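Local coordinates for protein restriction endonuclease R.BpuJI (Bacillus pumilus, PDB 2VLA) that recognises its cognate DNA through this N-terminal domain, which has helix-turn-helix character, and as a whole enzyme probably cleaves DNA as a restriction endonuclease, at residues V144-D149 and N239-A244. Sequence-based numbering, arbitrary orientation.
Sequences VLLTAD and NINYIA
Leu146 faces Ala244 where helices 137-150 and 237-244 of the recognition domain pack together; the CA atoms of Leu146 and Ala244 are 8.4 Å apart, the nearest CA pair across the segments. The short axes of 144-149 and 239-244 approach no closer than 11.2 Å and their directions differ by 117°. This is a helix-helix contact carried on the 144-149 side by Leu146 alone, and the 124 Å² buried between the segments fits so narrow a junction. The CB of Leu146 points at the other helix, and chi1 of -76° sets CG anti to the carbonyl carbon and beside the backbone N; from there the fork at CG sends CD1 and CD2 to different residues. CD2 meets CG2 of Ile240 at 4.2 Å, the branch that stands opposite the backbone N of that isoleucine. Ile240 and Ala244, four residues apart and joined by the helical hydrogen bond from Ala244 N to Ile240 O (2.9 Å), lie on the same face. Leu146 also touches strand 230-232, through Leu232, and the loop that follows, through Tyr234. About 16 Å from the bound DNA at its nearest atom, the contact is structural packing. CD1 of Leu146 lies 3.9 Å from OD1 of Asn241 and 3.7 Å from CB of Ala244.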
ATOM      1  N   VAL A 144       7.274   6.048  13.335  1.00 10.90           N
ATOM      2  CA  VAL A 144       8.732   5.925  13.304  1.00 10.66           C
ATOM      3  C   VAL A 144       9.376   7.294  12.929  1.00 10.97           C
ATOM      4  O   VAL A 144      10.334   7.734  13.548  1.00 10.94           O
ATOM      5  CB  VAL A 144       9.168   4.831  12.302  1.00 11.50           C
ATOM      6  CG1 VAL A 144      10.676   4.929  11.965  1.00 12.63           C
ATOM      7  CG2 VAL A 144       8.836   3.447  12.832  1.00 12.45           C
ATOM      8  N   LEU A 145       8.798   7.968  11.932  1.00 10.67           N
ATOM      9  CA  LEU A 145       9.331   9.268  11.507  1.00 10.29           C
ATOM     10  C   LEU A 145       9.163  10.334  12.606  1.00 11.23           C
ATOM     11  O   LEU A 145      10.071  11.152  12.832  1.00 11.47           O
ATOM     12  CB  LEU A 145       8.658   9.715  10.204  1.00 11.38           C
ATOM     13  CG  LEU A 145       9.042   8.902   8.957  1.00 11.23           C
ATOM     14  CD1 LEU A 145       8.131   9.274   7.809  1.00 13.06           C
ATOM     15  CD2 LEU A 145      10.512   9.114   8.581  1.00 14.22           C
ATOM     16  N   LEU A 146       8.007  10.331  13.287  1.00 11.95           N
ATOM     17  CA  LEU A 146       7.796  11.263  14.411  1.00 11.30           C
ATOM     18  C   LEU A 146       8.828  11.007  15.495  1.00 11.77           C
ATOM     19  O   LEU A 146       9.420  11.931  16.034  1.00 13.08           O
ATOM     20  CB  LEU A 146       6.394  11.115  15.006  1.00 11.70           C
ATOM     21  CG  LEU A 146       5.253  11.731  14.195  1.00 15.48           C
ATOM     22  CD1 LEU A 146       3.941  11.213  14.728  1.00 16.98           C
ATOM     23  CD2 LEU A 146       5.285  13.258  14.230  1.00 15.87           C
ATOM     24  N   THR A 147       9.018   9.733  15.816  1.00 11.93           N
ATOM     25  CA  THR A 147       9.944   9.332  16.869  1.00 12.04           C
ATOM     26  C   THR A 147      11.397   9.663  16.497  1.00 12.67           C
ATOM     27  O   THR A 147      12.168  10.122  17.331  1.00 12.97           O
ATOM     28  CB  THR A 147       9.777   7.843  17.206  1.00 12.45           C
ATOM     29  OG1 THR A 147       8.425   7.610  17.592  1.00 14.82           O
ATOM     30  CG2 THR A 147      10.721   7.392  18.355  1.00 14.89           C
ATOM     31  N   ALA A 148      11.745   9.522  15.209  1.00 11.67           N
ATOM     32  CA  ALA A 148      13.060   9.964  14.730  1.00 12.26           C
ATOM     33  C   ALA A 148      13.252  11.468  14.988  1.00 12.34           C
ATOM     34  O   ALA A 148      14.243  11.886  15.578  1.00 13.32           O
ATOM     35  CB  ALA A 148      13.222   9.631  13.236  1.00 13.38           C
ATOM     36  N   ASP A 149      12.274  12.276  14.594  1.00 13.38           N
ATOM     37  CA  ASP A 149      12.373  13.721  14.820  1.00 13.84           C
ATOM     38  C   ASP A 149      12.488  14.043  16.318  1.00 13.88           C
ATOM     39  O   ASP A 149      13.251  14.915  16.717  1.00 15.25           O
ATOM     40  CB  ASP A 149      11.168  14.451  14.227  1.00 13.93           C
ATOM     41  CG  ASP A 149      11.273  14.640  12.742  1.00 19.25           C
ATOM     42  OD1 ASP A 149      12.378  14.425  12.186  1.00 19.34           O
ATOM     43  OD2 ASP A 149      10.259  15.027  12.117  1.00 19.56           O
ATOM     44  N   ASN A 239      -3.112  15.665  10.040  1.00 15.39           N
ATOM     45  CA  ASN A 239      -3.303  14.354   9.428  1.00 13.94           C
ATOM     46  C   ASN A 239      -2.222  13.360   9.831  1.00 15.47           C
ATOM     47  O   ASN A 239      -2.504  12.199  10.050  1.00 16.34           O
ATOM     48  CB  ASN A 239      -3.363  14.477   7.919  1.00 14.83           C
ATOM     49  CG  ASN A 239      -4.724  14.916   7.432  1.00 20.56           C
ATOM     50  OD1 ASN A 239      -5.746  14.414   7.886  1.00 27.21           O
ATOM     51  ND2 ASN A 239      -4.742  15.841   6.487  1.00 25.97           N
ATOM     52  N   ILE A 240      -0.977  13.811   9.880  1.00 13.45           N
ATOM     53  CA  ILE A 240       0.116  12.946  10.326  1.00 14.15           C
ATOM     54  C   ILE A 240      -0.195  12.359  11.701  1.00 15.42           C
ATOM     55  O   ILE A 240      -0.077  11.149  11.922  1.00 15.76           O
ATOM     56  CB  ILE A 240       1.447  13.706  10.395  1.00 12.57           C
ATOM     57  CG1 ILE A 240       1.942  14.040   8.973  1.00 14.04           C
ATOM     58  CG2 ILE A 240       2.486  12.892  11.146  1.00 14.75           C
ATOM     59  CD1 ILE A 240       3.051  15.083   8.958  1.00 13.97           C
ATOM     60  N   ASN A 241      -0.615  13.200  12.617  1.00 15.31           N
ATOM     61  CA  ASN A 241      -0.851  12.722  13.970  1.00 15.52           C
ATOM     62  C   ASN A 241      -2.062  11.769  14.062  1.00 17.46           C
ATOM     63  O   ASN A 241      -2.012  10.748  14.776  1.00 17.50           O
ATOM     64  CB  ASN A 241      -0.980  13.889  14.938  1.00 19.22           C
ATOM     65  CG  ASN A 241       0.371  14.350  15.477  1.00 19.17           C
ATOM     66  OD1 ASN A 241       1.096  13.582  16.103  1.00 24.30           O
ATOM     67  ND2 ASN A 241       0.717  15.597  15.218  1.00 32.11           N
ATOM     68  N   TYR A 242      -3.128  12.082  13.362  1.00 16.77           N
ATOM     69  CA  TYR A 242      -4.285  11.232  13.368  1.00 17.43           C
ATOM     70  C   TYR A 242      -3.929   9.816  12.894  1.00 15.04           C
ATOM     71  O   TYR A 242      -4.238   8.830  13.579  1.00 18.69           O
ATOM     72  CB  TYR A 242      -5.402  11.825  12.511  1.00 18.02           C
ATOM     73  CG  TYR A 242      -6.586  10.906  12.360  1.00 15.92           C
ATOM     74  CD1 TYR A 242      -7.487  10.691  13.429  1.00 19.91           C
ATOM     75  CD2 TYR A 242      -6.773  10.188  11.183  1.00 20.91           C
ATOM     76  CE1 TYR A 242      -8.575   9.851  13.274  1.00 16.35           C
ATOM     77  CE2 TYR A 242      -7.860   9.352  11.014  1.00 18.34           C
ATOM     78  CZ  TYR A 242      -8.740   9.154  12.076  1.00 19.66           C
ATOM     79  OH  TYR A 242      -9.805   8.309  11.918  1.00 20.81           O
ATOM     80  N   ILE A 243      -3.240   9.717  11.760  1.00 14.51           N
ATOM     81  CA  ILE A 243      -2.953   8.442  11.214  1.00 13.15           C
ATOM     82  C   ILE A 243      -1.891   7.719  12.036  1.00 12.49           C
ATOM     83  O   ILE A 243      -1.985   6.513  12.249  1.00 12.84           O
ATOM     84  CB  ILE A 243      -2.521   8.567   9.717  1.00 13.30           C
ATOM     85  CG1 ILE A 243      -3.665   9.181   8.903  1.00 16.99           C
ATOM     86  CG2 ILE A 243      -2.128   7.220   9.151  1.00 14.96           C
ATOM     87  CD1 ILE A 243      -3.285   9.542   7.462  1.00 18.82           C
ATOM     88  N   ALA A 244      -0.862   8.449  12.470  1.00 12.96           N
ATOM     89  CA  ALA A 244       0.232   7.837  13.249  1.00 11.97           C
ATOM     90  C   ALA A 244      -0.287   7.141  14.503  1.00 11.88           C
ATOM     91  O   ALA A 244       0.275   6.161  14.932  1.00 12.30           O
ATOM     92  CB  ALA A 244       1.245   8.868  13.639  1.00 12.10           C
TER